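Local coordinates for protein nitrite oxidoreductase subunit A (Kuenenia stuttgartiensis, PDB 7B04) that is a subunit of the molybdopterin oxidoreductase family and carries an iron/sulfur cluster and a molybdenum atom, at residues F933-F939 with G951-Q956. Residues are numbered along the deposited sequence; the frame is centred on the assembly and turned at random.
Sequences FIWNNNF and GVGEHQ
Gln956 reaches across to the loop that follows helix 930-935 and ends against the backbone of Asn938. Gln956 CB lies 4.1 Å from Phe939 CE2; CG stands between the backbone N and the carbonyl carbon (chi1 65°), and from there the chain runs extended (chi2 -175°), carrying Gln956 CD to 3.7 Å from Asn937 CA. At the tip Gln956 OE1 accepts a hydrogen bond from Asn938 N, 3.1 Å long and nearly straight at the hydrogen (167°), with the donor well above the amide plane. Gln956 OE1 also lies 3.5 Å from Phe939 CE2, the Phe939 ring being almost perpendicular to the amide. Gln956 NE2 comes to 3.6 Å from Asn937 CA. Asn937 CB points toward the 951-956 segment, while Asn937 OD1 accepts from Phe939 N in an Asx turn just after the helix. At the other end of the contact Gly953 CA sits over the face of the Phe933 ring, 3.6 Å from its centroid, a CH-pi contact. Beside it Val952 CG2 packs 3.6 Å from Phe933 CD2. Glu954 lays CG against Phe939 CB, at 4.0 Å, and its carboxylate is held by a salt bridge to Arg1004 and a hydrogen bond from Tyr974. Ile934, Trp935 and Asn938 also meet nitrite oxidoreductase subunit B, whose Gly145 N bonds Asn938 OD1, and Val952 packs on His192 of subunit C. The contact thus joins the end of helix 930-935 to the loop leading into strand 956-959, which lies in a mixed sheet beside strand 1001-1007.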
loop_
_atom_site.group_PDB
_atom_site.type_symbol
_atom_site.label_atom_id
_atom_site.label_comp_id
_atom_site.label_asym_id
_atom_site.label_seq_id
_atom_site.Cartn_x
_atom_site.Cartn_y
_atom_site.Cartn_z
ATOM N N PHE B 933 0.532 -8.850 0.773
ATOM C CA PHE B 933 -0.667 -9.586 1.151
ATOM C C PHE B 933 -0.698 -9.900 2.638
ATOM O O PHE B 933 -1.775 -10.156 3.185
ATOM C CB PHE B 933 -0.723 -10.872 0.325
ATOM C CG PHE B 933 -2.038 -11.584 0.359
ATOM C CD1 PHE B 933 -3.228 -10.892 0.486
ATOM C CD2 PHE B 933 -2.079 -12.958 0.192
ATOM C CE1 PHE B 933 -4.432 -11.564 0.486
ATOM C CE2 PHE B 933 -3.278 -13.633 0.191
ATOM C CZ PHE B 933 -4.456 -12.932 0.328
ATOM N N ILE B 934 0.459 -9.891 3.298
ATOM C CA ILE B 934 0.505 -10.108 4.737
ATOM C C ILE B 934 0.084 -8.848 5.491
ATOM O O ILE B 934 -0.513 -8.936 6.570
ATOM C CB ILE B 934 1.912 -10.583 5.148
ATOM C CG1 ILE B 934 2.186 -11.987 4.604
ATOM C CG2 ILE B 934 2.073 -10.596 6.652
ATOM C CD1 ILE B 934 3.638 -12.413 4.714
ATOM N N TRP B 935 0.359 -7.667 4.932
ATOM C CA TRP B 935 0.177 -6.411 5.651
ATOM C C TRP B 935 -1.187 -5.765 5.443
ATOM O O TRP B 935 -1.579 -4.919 6.255
ATOM C CB TRP B 935 1.255 -5.407 5.231
ATOM C CG TRP B 935 2.586 -5.664 5.847
ATOM C CD1 TRP B 935 3.538 -6.533 5.407
ATOM C CD2 TRP B 935 3.122 -5.042 7.021
ATOM N NE1 TRP B 935 4.633 -6.494 6.234
ATOM C CE2 TRP B 935 4.402 -5.585 7.233
ATOM C CE3 TRP B 935 2.643 -4.078 7.912
ATOM C CZ2 TRP B 935 5.209 -5.200 8.300
ATOM C CZ3 TRP B 935 3.444 -3.698 8.971
ATOM C CH2 TRP B 935 4.713 -4.256 9.155
ATOM N N ASN B 936 -1.918 -6.128 4.389
ATOM C CA ASN B 936 -3.212 -5.490 4.168
ATOM C C ASN B 936 -4.283 -5.948 5.157
ATOM O O ASN B 936 -5.374 -5.367 5.153
ATOM C CB ASN B 936 -3.683 -5.693 2.717
ATOM C CG ASN B 936 -3.756 -7.145 2.305
ATOM O OD1 ASN B 936 -4.014 -8.029 3.117
ATOM N ND2 ASN B 936 -3.527 -7.398 1.020
ATOM N N ASN B 937 -4.042 -6.993 5.947
ATOM C CA ASN B 937 -5.042 -7.488 6.882
ATOM C C ASN B 937 -4.441 -7.729 8.263
ATOM O O ASN B 937 -3.225 -7.862 8.422
ATOM C CB ASN B 937 -5.691 -8.761 6.334
ATOM C CG ASN B 937 -4.701 -9.860 6.091
ATOM O OD1 ASN B 937 -3.877 -10.191 6.941
ATOM N ND2 ASN B 937 -4.738 -10.399 4.892
ATOM N N ASN B 938 -5.331 -7.864 9.248
ATOM C CA ASN B 938 -4.991 -8.186 10.632
ATOM C C ASN B 938 -4.569 -9.633 10.803
ATOM O O ASN B 938 -4.214 -10.046 11.908
ATOM C CB ASN B 938 -6.175 -7.923 11.574
ATOM C CG ASN B 938 -6.130 -6.555 12.219
ATOM O OD1 ASN B 938 -5.108 -5.875 12.211
ATOM N ND2 ASN B 938 -7.250 -6.158 12.812
ATOM N N PHE B 939 -4.694 -10.437 9.759
ATOM C CA PHE B 939 -4.508 -11.867 9.914
ATOM C C PHE B 939 -3.302 -12.440 9.186
ATOM O O PHE B 939 -3.050 -13.643 9.312
ATOM C CB PHE B 939 -5.801 -12.555 9.474
ATOM C CG PHE B 939 -7.016 -11.914 10.075
ATOM C CD1 PHE B 939 -7.390 -12.214 11.373
ATOM C CD2 PHE B 939 -7.741 -10.961 9.375
ATOM C CE1 PHE B 939 -8.484 -11.607 11.951
ATOM C CE2 PHE B 939 -8.838 -10.349 9.948
ATOM C CZ PHE B 939 -9.209 -10.673 11.238
ATOM N N GLY B 951 -4.802 -17.571 1.839
ATOM C CA GLY B 951 -3.413 -17.600 1.425
ATOM C C GLY B 951 -2.546 -17.144 2.563
ATOM O O GLY B 951 -2.852 -17.398 3.725
ATOM N N VAL B 952 -1.420 -16.503 2.248
ATOM C CA VAL B 952 -0.623 -15.883 3.302
ATOM C C VAL B 952 -1.338 -14.661 3.874
ATOM O O VAL B 952 -0.825 -14.012 4.793
ATOM C CB VAL B 952 0.794 -15.528 2.812
ATOM C CG1 VAL B 952 1.606 -16.829 2.616
ATOM C CG2 VAL B 952 0.753 -14.711 1.545
ATOM N N GLY B 953 -2.505 -14.321 3.329
ATOM C CA GLY B 953 -3.356 -13.252 3.816
ATOM C C GLY B 953 -4.798 -13.568 3.472
ATOM O O GLY B 953 -5.084 -14.473 2.681
ATOM N N GLU B 954 -5.718 -12.877 4.151
ATOM C CA GLU B 954 -7.140 -12.926 3.819
ATOM C C GLU B 954 -7.715 -11.519 3.875
ATOM O O GLU B 954 -7.271 -10.686 4.663
ATOM C CB GLU B 954 -7.960 -13.862 4.716
ATOM C CG GLU B 954 -7.505 -14.026 6.137
ATOM C CD GLU B 954 -8.433 -14.936 6.905
ATOM O OE1 GLU B 954 -9.609 -15.032 6.503
ATOM O OE2 GLU B 954 -7.991 -15.566 7.888
ATOM N N HIS B 955 -8.720 -11.268 3.044
ATOM C CA HIS B 955 -9.374 -9.969 3.015
ATOM C C HIS B 955 -10.333 -9.834 4.192
ATOM O O HIS B 955 -10.892 -10.823 4.676
ATOM C CB HIS B 955 -10.118 -9.798 1.692
ATOM C CG HIS B 955 -10.320 -8.375 1.288
ATOM N ND1 HIS B 955 -9.314 -7.603 0.751
ATOM C CD2 HIS B 955 -11.423 -7.590 1.319
ATOM C CE1 HIS B 955 -9.784 -6.397 0.481
ATOM N NE2 HIS B 955 -11.062 -6.365 0.816
ATOM N N GLN B 956 -10.515 -8.597 4.655
ATOM C CA GLN B 956 -11.225 -8.314 5.895
ATOM C C GLN B 956 -12.243 -7.200 5.687
ATOM O O GLN B 956 -12.115 -6.373 4.781
ATOM C CB GLN B 956 -10.249 -7.922 7.017
ATOM C CG GLN B 956 -9.503 -6.617 6.763
ATOM C CD GLN B 956 -8.465 -6.316 7.828
ATOM O OE1 GLN B 956 -8.307 -7.068 8.788
ATOM N NE2 GLN B 956 -7.750 -5.208 7.660
#